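Local coordinates for protein phosphoribosylamine--glycine ligase (Thermotoga maritima, PDB 1VKZ) that catalyses the ATP-dependent joining of glycine to 5-phosphoribosylamine, which yields glycinamide ribonucleotide in the de novo purine pathway, at residues E40-P45 against T55-E60; R17-G22 against P69-V74; V126-E131 against K183-I188; E132-I137 against E165-G170; K346-P351 against V399-K404. All coordinates share one frame; numbering follows the deposited sequence.

In the fold
Three parts of the ligase are sampled. Contacts 1 and 2 share one parallel sheet in the N domain: strands 40-43 and 17-22 are neighbours, the contact centres are about 9 Å apart, and Tyr-44 OH probably hydrogen-bonds His-19 ND1 at 2.6 Å. Contacts 3 and 4, centres about 8 Å apart, belong to the ATP-grasp region, where Ile-188 CG2 meets Ile-137 CD1 at 3.3 Å; both include residues of a broad range, 137-198, predicted to bind ATP. Contact 5 stands apart in the C domain, its centre about 25 Å from that of contact 1 and about 44 Å from those of contacts 3 and 4. The predicted magnesium ligands, Glu-285 and Asn-287, belong to none of the five.

Contact 1 of 5, residues E40-P45 against T55-E60; sequences EVHFYP and TNHPYE
His-42 and His-57 join imidazole to imidazole, His-42 on strand 40-43 and His-57 just past the end of strand 55-56. Traced outward, His-42 CB meets His-57 CD2 at 3.8 Å, and CG lies near His-57 NE2. With CG anti to the carbonyl carbon (chi1 -53°), ND1 faces His-57 NE2, and the two share a 3.0 Å hydrogen bond in which either could be the donor. The partner lies in the His-42 ring plane, yet the two planes are inclined by 50°, not stacked. CE1 comes to 3.7 Å from Thr-55 OG1, while CD2 lies against the ring of His-19 in strand 17-22, planes about 15° apart. At the tip, NE2 donates to Glu-40 OE1 (3.0 Å), fixing the ring from its other nitrogen.

Parallel register follows from Thr-55 N bonding Val-41 O, Phe-43 N bonding Thr-55 O, and His-57 N bonding Phe-43 O. Tyr-44 lays one ring face near His-57 CD2. On the other side of the sheet, Asn-56 OD1 lies 3.4 Å from Phe-43 CD1; Thr-50 OG1 hydrogen-bonds OD1, and Asn-47 O hydrogen-bonds ND2.

Strand 55-56 is outermost in this Rossmann-like sheet, beside strand 40-43; Tyr-44 and Tyr-59 reach helix 62-66.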
# COMPACT_ATOMS: atom_id res chain seq x y z
N GLU A 40 -10.36 12.18 -18.29
CA GLU A 40 -10.34 11.03 -19.19
C GLU A 40 -9.29 10.09 -18.64
O GLU A 40 -8.13 10.47 -18.50
CB GLU A 40 -9.96 11.48 -20.61
CG GLU A 40 -10.57 10.68 -21.75
CD GLU A 40 -9.89 10.96 -23.09
OE1 GLU A 40 -8.67 10.72 -23.19
OE2 GLU A 40 -10.57 11.40 -24.06
N VAL A 41 -9.68 8.86 -18.30
CA VAL A 41 -8.83 8.00 -17.52
C VAL A 41 -8.46 6.77 -18.32
O VAL A 41 -9.31 6.09 -18.88
CB VAL A 41 -9.48 7.71 -16.12
CG1 VAL A 41 -8.81 6.56 -15.38
CG2 VAL A 41 -9.44 8.98 -15.25
N HIS A 42 -7.17 6.51 -18.38
CA HIS A 42 -6.64 5.32 -19.02
C HIS A 42 -5.94 4.44 -17.98
O HIS A 42 -5.10 4.89 -17.20
CB HIS A 42 -5.68 5.72 -20.13
CG HIS A 42 -6.28 6.68 -21.10
ND1 HIS A 42 -6.98 6.27 -22.22
CD2 HIS A 42 -6.33 8.03 -21.10
CE1 HIS A 42 -7.42 7.33 -22.87
NE2 HIS A 42 -7.04 8.41 -22.21
N PHE A 43 -6.29 3.16 -17.99
CA PHE A 43 -5.68 2.20 -17.10
C PHE A 43 -4.78 1.24 -17.86
O PHE A 43 -5.08 0.86 -18.99
CB PHE A 43 -6.73 1.40 -16.41
CG PHE A 43 -7.77 2.20 -15.73
CD1 PHE A 43 -8.93 2.58 -16.40
CD2 PHE A 43 -7.66 2.47 -14.37
CE1 PHE A 43 -9.96 3.26 -15.73
CE2 PHE A 43 -8.67 3.13 -13.71
CZ PHE A 43 -9.85 3.52 -14.41
N TYR A 44 -3.68 0.86 -17.24
CA TYR A 44 -2.65 0.05 -17.89
C TYR A 44 -2.16 -1.06 -16.95
O TYR A 44 -1.28 -0.79 -16.13
CB TYR A 44 -1.48 0.92 -18.26
CG TYR A 44 -1.81 2.10 -19.13
CD1 TYR A 44 -2.33 3.27 -18.57
CD2 TYR A 44 -1.59 2.07 -20.50
CE1 TYR A 44 -2.63 4.36 -19.38
CE2 TYR A 44 -1.90 3.16 -21.31
CZ TYR A 44 -2.40 4.29 -20.73
OH TYR A 44 -2.70 5.33 -21.51
N PRO A 45 -2.66 -2.29 -17.05
CA PRO A 45 -3.74 -2.71 -17.96
C PRO A 45 -5.16 -2.67 -17.40
O PRO A 45 -6.07 -3.10 -18.08
CB PRO A 45 -3.35 -4.15 -18.26
CG PRO A 45 -2.75 -4.62 -16.99
CD PRO A 45 -2.12 -3.44 -16.32
N THR A 55 -10.79 3.65 -20.09
CA THR A 55 -10.42 2.65 -21.09
C THR A 55 -9.15 1.95 -20.66
O THR A 55 -8.16 2.61 -20.35
CB THR A 55 -10.20 3.33 -22.47
OG1 THR A 55 -9.96 4.72 -22.27
CG2 THR A 55 -11.46 3.29 -23.34
N ASN A 56 -9.18 0.63 -20.71
CA ASN A 56 -8.02 -0.20 -20.41
C ASN A 56 -7.10 -0.40 -21.64
O ASN A 56 -7.57 -0.69 -22.73
CB ASN A 56 -8.50 -1.57 -19.92
CG ASN A 56 -9.19 -1.51 -18.58
OD1 ASN A 56 -9.16 -0.49 -17.91
ND2 ASN A 56 -9.80 -2.62 -18.18
N HIS A 57 -5.80 -0.29 -21.43
CA HIS A 57 -4.82 -0.56 -22.48
C HIS A 57 -3.73 -1.44 -21.89
O HIS A 57 -3.45 -1.37 -20.71
CB HIS A 57 -4.20 0.75 -23.01
CG HIS A 57 -5.19 1.84 -23.20
ND1 HIS A 57 -5.63 2.23 -24.45
CD2 HIS A 57 -5.88 2.59 -22.31
CE1 HIS A 57 -6.54 3.19 -24.31
NE2 HIS A 57 -6.71 3.42 -23.02
N PRO A 58 -3.11 -2.28 -22.71
CA PRO A 58 -1.98 -3.06 -22.25
C PRO A 58 -0.78 -2.18 -21.88
O PRO A 58 -0.49 -1.20 -22.58
CB PRO A 58 -1.64 -3.95 -23.46
CG PRO A 58 -2.26 -3.28 -24.64
CD PRO A 58 -3.48 -2.58 -24.11
N TYR A 59 -0.12 -2.52 -20.79
CA TYR A 59 1.11 -1.84 -20.41
C TYR A 59 2.30 -2.57 -21.06
O TYR A 59 2.39 -3.80 -21.03
CB TYR A 59 1.26 -1.80 -18.88
CG TYR A 59 2.51 -1.09 -18.43
CD1 TYR A 59 2.63 0.29 -18.57
CD2 TYR A 59 3.58 -1.80 -17.88
CE1 TYR A 59 3.77 0.95 -18.17
CE2 TYR A 59 4.75 -1.15 -17.48
CZ TYR A 59 4.84 0.23 -17.63
OH TYR A 59 5.99 0.89 -17.23
N GLU A 60 3.20 -1.81 -21.66
CA GLU A 60 4.34 -2.41 -22.36
C GLU A 60 5.61 -1.60 -22.09
O GLU A 60 6.41 -1.32 -23.01
CB GLU A 60 4.01 -2.52 -23.86
CG GLU A 60 2.92 -3.55 -24.19
CD GLU A 60 2.45 -3.48 -25.63
OE1 GLU A 60 1.72 -2.53 -25.97
OE2 GLU A 60 2.80 -4.39 -26.43

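Contact 2 of 5, residues R17-G22 against P69-V74; sequences RVHILG and PEEDIV
Glu-71 reaches His-19 and Arg-17 with a single carboxylate oxygen. His-19 NE2 donates to Glu-71 OE2 over 2.7 Å, with OE2 in the plane of the imidazole and approached on its anti side; ring and carboxylate are nearly coplanar, 15° apart. The same OE2 lies 3.3 Å from Arg-17 NE, but well out of the guanidinium plane, so this salt bridge rests on charge alone.

The Arg-17 chain bends at chi3, bringing NE obliquely beside OE2, whereas Glu-71 runs extended beyond CG, passing Arg-17 O at 3.4 Å. His-19 has CG anti to its carbonyl carbon (chi1 -65°), which sets NE2 toward Glu-71 while ND1 is bound to Tyr-44 OH. With an alanine here in place of Glu-71, His-19 NE2 would probably lose its acceptor and Arg-17 the closer of its opposite charges, leaving the long, weak pairing with Glu-40, and the imidazole would be easier to turn.

Ile-73 has CG1 anti to its carbonyl carbon, and a turn at chi2 brings CD1 against His-19 CB at 3.3 Å; its CG2 meets Leu-21 CD2 at 3.6 Å. Between the backbones, His-19 N bonds Asp-72 O, Val-74 N bonds His-19 O (2.8 Å) and Leu-21 N bonds Val-74 O.

Strand 73-74 thus flanks strand 17-22, which has strand 40-43 on its other side; helix 25-36 packs on Val-18 and Ile-20, and helix 62-66 on Leu-21 and Ile-73.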
# COMPACT_ATOMS: atom_id res chain seq x y z
N ARG A 17 -5.94 14.37 -19.34
CA ARG A 17 -5.95 12.90 -19.25
C ARG A 17 -5.04 12.30 -18.17
O ARG A 17 -3.87 12.69 -18.00
CB ARG A 17 -5.61 12.31 -20.59
CG ARG A 17 -5.90 13.25 -21.74
CD ARG A 17 -6.08 12.60 -23.08
NE ARG A 17 -5.22 11.45 -23.27
CZ ARG A 17 -4.90 10.94 -24.44
NH1 ARG A 17 -5.37 11.48 -25.58
NH2 ARG A 17 -4.10 9.88 -24.49
N VAL A 18 -5.60 11.30 -17.48
CA VAL A 18 -4.94 10.60 -16.40
C VAL A 18 -4.64 9.16 -16.79
O VAL A 18 -5.47 8.44 -17.33
CB VAL A 18 -5.82 10.63 -15.16
CG1 VAL A 18 -5.15 9.92 -13.98
CG2 VAL A 18 -6.16 12.08 -14.82
N HIS A 19 -3.42 8.75 -16.52
CA HIS A 19 -3.00 7.43 -16.88
C HIS A 19 -2.57 6.64 -15.66
O HIS A 19 -1.65 7.01 -14.95
CB HIS A 19 -1.85 7.61 -17.82
CG HIS A 19 -2.24 8.26 -19.10
ND1 HIS A 19 -2.73 7.54 -20.17
CD2 HIS A 19 -2.19 9.55 -19.50
CE1 HIS A 19 -2.93 8.36 -21.19
NE2 HIS A 19 -2.60 9.58 -20.81
N ILE A 20 -3.28 5.55 -15.40
CA ILE A 20 -3.04 4.79 -14.19
C ILE A 20 -2.42 3.44 -14.53
O ILE A 20 -3.00 2.58 -15.25
CB ILE A 20 -4.37 4.65 -13.38
CG1 ILE A 20 -4.86 6.05 -12.99
CG2 ILE A 20 -4.18 3.81 -12.12
CD1 ILE A 20 -6.22 6.11 -12.60
N LEU A 21 -1.22 3.24 -14.01
CA LEU A 21 -0.55 1.94 -14.16
C LEU A 21 -0.98 0.95 -13.06
O LEU A 21 -0.88 1.24 -11.90
CB LEU A 21 0.95 2.15 -14.18
CG LEU A 21 1.57 2.92 -15.36
CD1 LEU A 21 0.67 3.81 -16.12
CD2 LEU A 21 2.74 3.75 -14.85
N GLY A 22 -1.51 -0.19 -13.46
CA GLY A 22 -1.88 -1.26 -12.56
C GLY A 22 -3.24 -1.86 -12.84
O GLY A 22 -3.94 -1.47 -13.80
N PRO A 69 1.82 11.97 -23.55
CA PRO A 69 2.32 13.34 -23.50
C PRO A 69 2.41 13.89 -22.07
O PRO A 69 2.09 13.16 -21.13
CB PRO A 69 1.29 14.12 -24.32
CG PRO A 69 0.02 13.34 -24.07
CD PRO A 69 0.42 11.90 -24.04
N GLU A 70 2.83 15.15 -21.89
CA GLU A 70 2.70 15.75 -20.54
C GLU A 70 1.24 15.99 -20.20
O GLU A 70 0.47 16.49 -21.01
CB GLU A 70 3.48 17.04 -20.35
CG GLU A 70 4.71 16.84 -19.48
CD GLU A 70 5.80 16.07 -20.20
OE1 GLU A 70 5.81 16.08 -21.47
OE2 GLU A 70 6.64 15.46 -19.49
N GLU A 71 0.92 15.71 -18.95
CA GLU A 71 -0.37 15.17 -18.48
C GLU A 71 -0.03 13.97 -17.62
O GLU A 71 0.94 13.30 -17.89
CB GLU A 71 -1.33 14.75 -19.59
CG GLU A 71 -1.27 13.32 -20.09
CD GLU A 71 -2.06 13.21 -21.39
OE1 GLU A 71 -2.38 14.28 -21.96
OE2 GLU A 71 -2.33 12.09 -21.89
N ASP A 72 -0.85 13.68 -16.63
CA ASP A 72 -0.42 12.91 -15.47
C ASP A 72 -0.36 11.42 -15.66
O ASP A 72 -1.31 10.84 -16.16
CB ASP A 72 -1.31 13.23 -14.26
CG ASP A 72 -0.50 13.24 -12.97
OD1 ASP A 72 0.58 12.60 -12.96
OD2 ASP A 72 -0.80 13.87 -11.93
N ILE A 73 0.73 10.79 -15.19
CA ILE A 73 0.81 9.32 -15.01
C ILE A 73 0.93 8.98 -13.54
O ILE A 73 1.89 9.40 -12.88
CB ILE A 73 2.06 8.68 -15.71
CG1 ILE A 73 2.25 9.22 -17.11
CG2 ILE A 73 1.97 7.14 -15.73
CD1 ILE A 73 1.16 8.92 -18.02
N VAL A 74 -0.02 8.18 -13.03
CA VAL A 74 -0.01 7.77 -11.62
C VAL A 74 0.43 6.32 -11.51
O VAL A 74 -0.28 5.41 -11.90
CB VAL A 74 -1.35 7.98 -10.90
CG1 VAL A 74 -1.29 7.37 -9.54
CG2 VAL A 74 -1.72 9.47 -10.80

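Contact 3 of 5, residues V126-E131 against K183-I188; sequences VAETPE and KGPVVI
The flat peptide groups of Ala-127 and Val-186 meet by paired hydrogen bonds; no aromatic ring takes part. Val-186 N donates to Ala-127 O over 2.8 Å, and Pro-185 CA makes a CH...O contact with the same oxygen at 3.3 Å. In return Ala-127 N donates to Val-186 O (2.9 Å). These two bonds define an antiparallel hydrogen-bonded pair, with Val-126 and Val-187 as the adjoining non-hydrogen-bonded pair.

The Pro-185 ring presents its CB-CG bond to Glu-128, whose CG comes within 3.4 Å of Pro-185 CG; Val-126 CG1 packs beside Pro-185 CB at 4.0 Å. On the side of Ala-127, its CB touches Val-186 CG2 (3.9 Å) and Ile-188 CD1 (4.0 Å).

Strand 124-127 is an outermost strand of the four-stranded antiparallel sheet in the ATP-grasp domain, next to strand 186-190; 183-188 falls within the range predicted to bind ATP. Helix 130-137, N-capped by Thr-129, packs over Ala-127 and Ile-188, whereas Val-126 and Val-187 meet helix 107-116.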
# COMPACT_ATOMS: atom_id res chain seq x y z
N VAL A 126 22.84 -4.90 10.17
CA VAL A 126 22.74 -5.49 8.84
C VAL A 126 23.53 -6.79 8.75
O VAL A 126 24.74 -6.81 9.01
CB VAL A 126 23.27 -4.53 7.75
CG1 VAL A 126 23.16 -5.18 6.35
CG2 VAL A 126 22.51 -3.19 7.81
N ALA A 127 22.85 -7.86 8.39
CA ALA A 127 23.51 -9.14 8.15
C ALA A 127 23.48 -9.46 6.65
O ALA A 127 22.40 -9.66 6.07
CB ALA A 127 22.86 -10.26 8.97
N GLU A 128 24.67 -9.47 6.06
CA GLU A 128 24.87 -9.74 4.65
C GLU A 128 25.10 -11.23 4.38
O GLU A 128 24.91 -11.68 3.25
CB GLU A 128 26.05 -8.90 4.11
CG GLU A 128 25.57 -7.67 3.34
CD GLU A 128 26.57 -6.52 3.30
OE1 GLU A 128 27.78 -6.76 3.00
OE2 GLU A 128 26.13 -5.36 3.54
N THR A 129 25.52 -11.98 5.41
CA THR A 129 25.64 -13.45 5.33
C THR A 129 24.99 -14.09 6.57
O THR A 129 24.80 -13.42 7.59
CB THR A 129 27.11 -13.92 5.22
OG1 THR A 129 27.72 -13.94 6.52
CG2 THR A 129 27.96 -12.96 4.40
N PRO A 130 24.65 -15.38 6.47
CA PRO A 130 24.18 -16.17 7.61
C PRO A 130 25.12 -16.17 8.81
O PRO A 130 24.67 -16.23 9.96
CB PRO A 130 24.09 -17.58 7.04
CG PRO A 130 23.76 -17.36 5.63
CD PRO A 130 24.59 -16.17 5.22
N GLU A 131 26.43 -16.14 8.55
CA GLU A 131 27.43 -15.99 9.60
C GLU A 131 27.19 -14.70 10.41
O GLU A 131 27.19 -14.72 11.65
CB GLU A 131 28.83 -15.98 8.97
CG GLU A 131 29.98 -16.02 9.97
CD GLU A 131 31.23 -15.34 9.44
OE1 GLU A 131 31.13 -14.18 8.97
OE2 GLU A 131 32.33 -15.97 9.51
N LYS A 183 16.97 -12.47 -1.91
CA LYS A 183 18.34 -12.87 -1.64
C LYS A 183 19.14 -11.61 -1.40
O LYS A 183 18.92 -10.61 -2.06
CB LYS A 183 18.88 -13.64 -2.84
CG LYS A 183 20.39 -13.80 -2.93
CD LYS A 183 20.75 -14.89 -3.96
CE LYS A 183 22.15 -14.70 -4.53
NZ LYS A 183 22.63 -15.95 -5.20
N GLY A 184 20.05 -11.65 -0.45
CA GLY A 184 20.82 -10.48 -0.10
C GLY A 184 20.64 -10.13 1.36
O GLY A 184 19.97 -10.86 2.11
N PRO A 185 21.21 -9.01 1.76
CA PRO A 185 21.31 -8.67 3.17
C PRO A 185 19.96 -8.63 3.84
O PRO A 185 18.93 -8.52 3.15
CB PRO A 185 21.92 -7.26 3.15
CG PRO A 185 22.58 -7.13 1.80
CD PRO A 185 21.79 -7.97 0.89
N VAL A 186 19.97 -8.73 5.17
CA VAL A 186 18.78 -8.53 5.97
C VAL A 186 19.03 -7.51 7.06
O VAL A 186 20.13 -7.35 7.56
CB VAL A 186 18.25 -9.83 6.59
CG1 VAL A 186 17.96 -10.84 5.52
CG2 VAL A 186 19.22 -10.40 7.63
N VAL A 187 17.98 -6.78 7.39
CA VAL A 187 17.96 -5.93 8.57
C VAL A 187 17.52 -6.79 9.77
O VAL A 187 16.59 -7.60 9.68
CB VAL A 187 16.97 -4.72 8.43
CG1 VAL A 187 17.09 -3.76 9.61
CG2 VAL A 187 17.21 -3.98 7.09
N ILE A 188 18.21 -6.61 10.88
CA ILE A 188 17.74 -7.17 12.12
C ILE A 188 17.23 -5.96 12.86
O ILE A 188 17.97 -5.02 13.09
CB ILE A 188 18.88 -7.87 12.84
CG1 ILE A 188 19.69 -8.71 11.82
CG2 ILE A 188 18.31 -8.73 13.98
CD1 ILE A 188 21.00 -9.27 12.34

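Contact 4 of 5, residues E132-I137 against E165-G170; sequences ELREKI and ETIEKG
Thr-166 O accepts the helical hydrogen bond of Gly-170 N at 2.8 Å, and Leu-133 CD2 from the facing helix lies 4.1 Å from that oxygen. No hydrogen bond crosses between 132-137 and 165-170; side-chain carbons packing on one another and on the backbone make the contact.

Leu-133 is the tightest element. With CG anti to the backbone N, chi1 -177° directs the side chain to the facing helix, and CD2 rests 3.2 Å from Gly-170 C. The backbone can come this near because position 170 is a glycine: a CB there would fall 2.8 Å from Leu-133 CD2, a clash.

One turn on, Ile-137 CD1 meets Thr-166 CG2 at 4.1 Å and Ile-137 CG2 meets Ile-167 CD1 at 4.2 Å. Ile-167 lies between two side chains of the other helix, for its CG2 also touches Arg-134 CG at 4.0 Å, the two chains crossing near a right angle.

The segment axes come within 9.9 Å and run roughly antiparallel, 150° between N-to-C directions. Leu-133, Ile-137 and Thr-166 also touch strand 144-148. Two such helices side by side on an antiparallel sheet are consistent with the smaller alpha/beta lobe of the ATP-grasp fold.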
# COMPACT_ATOMS: atom_id res chain seq x y z
N GLU A 132 27.00 -13.59 9.71
CA GLU A 132 26.76 -12.31 10.36
C GLU A 132 25.44 -12.35 11.13
O GLU A 132 25.34 -11.78 12.22
CB GLU A 132 26.74 -11.18 9.32
CG GLU A 132 28.06 -10.96 8.61
CD GLU A 132 27.98 -9.93 7.49
OE1 GLU A 132 26.90 -9.33 7.29
OE2 GLU A 132 29.00 -9.73 6.79
N LEU A 133 24.44 -13.03 10.56
CA LEU A 133 23.15 -13.22 11.22
C LEU A 133 23.31 -13.91 12.58
O LEU A 133 22.66 -13.53 13.54
CB LEU A 133 22.22 -14.02 10.31
CG LEU A 133 20.79 -14.27 10.80
CD1 LEU A 133 20.12 -13.00 11.27
CD2 LEU A 133 19.98 -14.89 9.69
N ARG A 134 24.18 -14.92 12.65
CA ARG A 134 24.47 -15.63 13.91
C ARG A 134 25.13 -14.71 14.95
O ARG A 134 24.75 -14.71 16.12
CB ARG A 134 25.40 -16.83 13.69
CG ARG A 134 24.77 -18.04 13.00
CD ARG A 134 25.78 -19.18 12.71
NE ARG A 134 26.54 -18.96 11.46
CZ ARG A 134 27.75 -19.47 11.19
NH1 ARG A 134 28.40 -20.23 12.07
NH2 ARG A 134 28.33 -19.19 10.03
N GLU A 135 26.14 -13.96 14.51
CA GLU A 135 26.85 -13.01 15.37
C GLU A 135 25.91 -11.89 15.79
O GLU A 135 25.68 -11.68 16.98
CB GLU A 135 28.08 -12.44 14.65
CG GLU A 135 28.88 -11.37 15.41
CD GLU A 135 28.61 -9.93 14.95
OE1 GLU A 135 29.25 -9.48 13.97
OE2 GLU A 135 27.78 -9.23 15.58
N LYS A 136 25.36 -11.19 14.80
CA LYS A 136 24.59 -9.98 15.06
C LYS A 136 23.24 -10.23 15.72
O LYS A 136 22.66 -9.30 16.31
CB LYS A 136 24.45 -9.16 13.76
CG LYS A 136 25.81 -8.72 13.18
CD LYS A 136 25.67 -8.05 11.82
CE LYS A 136 27.03 -7.89 11.13
NZ LYS A 136 27.59 -6.53 11.32
N ILE A 137 22.72 -11.45 15.66
CA ILE A 137 21.44 -11.73 16.30
C ILE A 137 21.55 -11.67 17.83
O ILE A 137 20.57 -11.35 18.52
CB ILE A 137 20.81 -13.07 15.79
CG1 ILE A 137 19.28 -13.00 15.84
CG2 ILE A 137 21.37 -14.28 16.55
CD1 ILE A 137 18.69 -11.90 14.97
N GLU A 165 14.90 -20.55 15.06
CA GLU A 165 13.99 -20.39 13.92
C GLU A 165 14.32 -19.11 13.15
O GLU A 165 14.15 -19.05 11.95
CB GLU A 165 12.54 -20.37 14.42
CG GLU A 165 11.45 -20.08 13.39
CD GLU A 165 10.03 -20.29 13.95
OE1 GLU A 165 9.79 -19.99 15.15
OE2 GLU A 165 9.15 -20.75 13.19
N THR A 166 14.79 -18.10 13.87
CA THR A 166 15.26 -16.87 13.28
C THR A 166 16.54 -17.07 12.47
O THR A 166 16.67 -16.55 11.34
CB THR A 166 15.52 -15.83 14.39
OG1 THR A 166 14.32 -15.63 15.16
CG2 THR A 166 15.79 -14.48 13.81
N ILE A 167 17.48 -17.82 13.02
CA ILE A 167 18.72 -18.06 12.33
C ILE A 167 18.44 -18.97 11.13
O ILE A 167 18.94 -18.71 10.04
CB ILE A 167 19.74 -18.70 13.29
CG1 ILE A 167 20.17 -17.67 14.33
CG2 ILE A 167 20.97 -19.21 12.54
CD1 ILE A 167 20.79 -18.32 15.59
N GLU A 168 17.63 -20.01 11.33
CA GLU A 168 17.32 -20.98 10.26
C GLU A 168 16.63 -20.33 9.07
O GLU A 168 17.07 -20.50 7.94
CB GLU A 168 16.48 -22.14 10.81
N LYS A 169 15.56 -19.58 9.33
CA LYS A 169 14.79 -18.93 8.26
C LYS A 169 15.50 -17.69 7.72
O LYS A 169 15.50 -17.43 6.51
CB LYS A 169 13.39 -18.54 8.75
CG LYS A 169 12.46 -19.73 8.92
CD LYS A 169 11.08 -19.34 9.45
CE LYS A 169 10.34 -20.62 9.92
NZ LYS A 169 9.17 -20.35 10.82
N GLY A 170 16.09 -16.92 8.63
CA GLY A 170 16.78 -15.71 8.23
C GLY A 170 18.00 -15.97 7.38
O GLY A 170 18.35 -15.17 6.50

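Contact 5 of 5, residues K346-P351 against V399-K404; sequences KEITLP and VHFEGK
Thr-349 and His-400 form the backbone link between the two loops. Thr-349 N donates to His-400 O at 2.8 Å and His-400 N returns a bond to Thr-349 O at 3.0 Å. This is a single antiparallel bridge, with Ile-348 CA adding a CH...O contact to His-400 O.

Apolar contacts lie on both sides of it. Val-399 divides its methyls: CG2, anti to the carbonyl carbon, presses on Pro-351 CD at 3.5 Å, while CG1 runs beside Leu-350 CD2 at 4.1 Å. Were Val-399 an alanine, both methyls would go, and a gap would probably open beside Pro-351 and Leu-350. Ile-348 CG1 reaches Phe-401 CB at 3.8 Å, the two side chains pointing the same way toward strands 367-370 and 374-382 of the C domain's antiparallel sheet.

Phe-401 to Lys-404 form a type II beta turn, with Gly-403 at positive phi (68°). It folds Lys-404 back, its CB over the centre of one Phe-401 ring face.

Among charged side chains, Lys-404 NZ hydrogen-bonds Val-399 O at 2.6 Å and also Ala-396 O, at the end of helix 385-398. Lys-346 meets Glu-402 through aliphatic carbons, CD to CB at 4.0 Å, whereas NZ and OE1 stay 6.3 Å apart.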
# COMPACT_ATOMS: atom_id res chain seq x y z
N LYS A 346 -13.61 -18.39 -11.49
CA LYS A 346 -14.95 -18.63 -10.93
C LYS A 346 -15.87 -17.47 -11.30
O LYS A 346 -15.42 -16.33 -11.37
CB LYS A 346 -14.87 -18.81 -9.42
CG LYS A 346 -13.90 -19.93 -8.94
CD LYS A 346 -14.54 -21.34 -9.04
CE LYS A 346 -13.49 -22.46 -9.09
NZ LYS A 346 -12.91 -22.71 -10.46
N GLU A 347 -17.15 -17.76 -11.54
CA GLU A 347 -18.06 -16.75 -12.11
C GLU A 347 -18.65 -15.81 -11.04
O GLU A 347 -19.14 -16.26 -10.02
CB GLU A 347 -19.18 -17.42 -12.92
CG GLU A 347 -20.02 -16.44 -13.73
CD GLU A 347 -21.07 -17.12 -14.58
OE1 GLU A 347 -20.87 -18.29 -14.96
OE2 GLU A 347 -22.10 -16.46 -14.88
N ILE A 348 -18.60 -14.51 -11.31
CA ILE A 348 -19.00 -13.49 -10.35
C ILE A 348 -20.35 -12.88 -10.68
O ILE A 348 -20.54 -12.28 -11.73
CB ILE A 348 -17.95 -12.36 -10.30
CG1 ILE A 348 -16.57 -12.91 -9.92
CG2 ILE A 348 -18.38 -11.27 -9.34
CD1 ILE A 348 -15.44 -12.09 -10.50
N THR A 349 -21.29 -13.03 -9.76
CA THR A 349 -22.58 -12.35 -9.86
C THR A 349 -22.52 -11.07 -9.02
O THR A 349 -22.07 -11.08 -7.88
CB THR A 349 -23.73 -13.26 -9.44
OG1 THR A 349 -24.13 -14.06 -10.56
CG2 THR A 349 -24.97 -12.46 -9.12
N LEU A 350 -22.95 -9.98 -9.64
CA LEU A 350 -22.88 -8.65 -9.06
C LEU A 350 -24.28 -8.08 -8.96
O LEU A 350 -25.13 -8.37 -9.79
CB LEU A 350 -22.08 -7.69 -9.95
CG LEU A 350 -20.56 -7.76 -10.01
CD1 LEU A 350 -20.12 -6.64 -10.92
CD2 LEU A 350 -19.87 -7.65 -8.63
N PRO A 351 -24.53 -7.27 -7.93
CA PRO A 351 -25.80 -6.54 -7.83
C PRO A 351 -26.01 -5.41 -8.86
O PRO A 351 -25.09 -5.04 -9.59
CB PRO A 351 -25.74 -5.95 -6.42
CG PRO A 351 -24.31 -5.92 -6.08
CD PRO A 351 -23.69 -7.08 -6.74
N VAL A 399 -22.98 -10.05 -3.45
CA VAL A 399 -21.95 -10.32 -4.44
C VAL A 399 -21.56 -11.77 -4.25
O VAL A 399 -21.28 -12.18 -3.11
CB VAL A 399 -20.73 -9.38 -4.25
CG1 VAL A 399 -19.62 -9.78 -5.19
CG2 VAL A 399 -21.11 -7.95 -4.51
N HIS A 400 -21.55 -12.56 -5.33
CA HIS A 400 -21.22 -13.98 -5.21
C HIS A 400 -20.23 -14.49 -6.24
O HIS A 400 -20.25 -14.10 -7.42
CB HIS A 400 -22.48 -14.81 -5.29
CG HIS A 400 -22.28 -16.28 -5.58
ND1 HIS A 400 -21.76 -17.17 -4.65
CD2 HIS A 400 -22.62 -17.03 -6.65
CE1 HIS A 400 -21.74 -18.39 -5.16
NE2 HIS A 400 -22.26 -18.33 -6.37
N PHE A 401 -19.33 -15.34 -5.77
CA PHE A 401 -18.60 -16.23 -6.63
C PHE A 401 -18.16 -17.36 -5.74
O PHE A 401 -18.16 -17.20 -4.54
CB PHE A 401 -17.42 -15.57 -7.33
CG PHE A 401 -16.46 -14.89 -6.40
CD1 PHE A 401 -16.68 -13.58 -5.98
CD2 PHE A 401 -15.33 -15.56 -5.94
CE1 PHE A 401 -15.80 -12.96 -5.16
CE2 PHE A 401 -14.44 -14.93 -5.10
CZ PHE A 401 -14.67 -13.64 -4.71
N GLU A 402 -17.83 -18.50 -6.32
CA GLU A 402 -17.58 -19.70 -5.52
C GLU A 402 -16.29 -19.60 -4.75
O GLU A 402 -15.29 -19.07 -5.24
CB GLU A 402 -17.58 -20.94 -6.40
CG GLU A 402 -17.62 -22.24 -5.62
CD GLU A 402 -18.04 -23.41 -6.49
OE1 GLU A 402 -18.50 -23.18 -7.64
OE2 GLU A 402 -17.90 -24.55 -6.02
N GLY A 403 -16.32 -20.11 -3.52
CA GLY A 403 -15.22 -19.97 -2.59
C GLY A 403 -14.99 -18.56 -2.12
O GLY A 403 -13.89 -18.22 -1.72
N LYS A 404 -16.05 -17.74 -2.16
CA LYS A 404 -15.98 -16.32 -1.83
C LYS A 404 -15.54 -16.14 -0.39
O LYS A 404 -16.23 -16.58 0.53
CB LYS A 404 -17.34 -15.66 -2.08
CG LYS A 404 -17.66 -14.42 -1.24
CD LYS A 404 -19.01 -13.81 -1.66
CE LYS A 404 -19.73 -13.14 -0.47
NZ LYS A 404 -21.21 -13.08 -0.64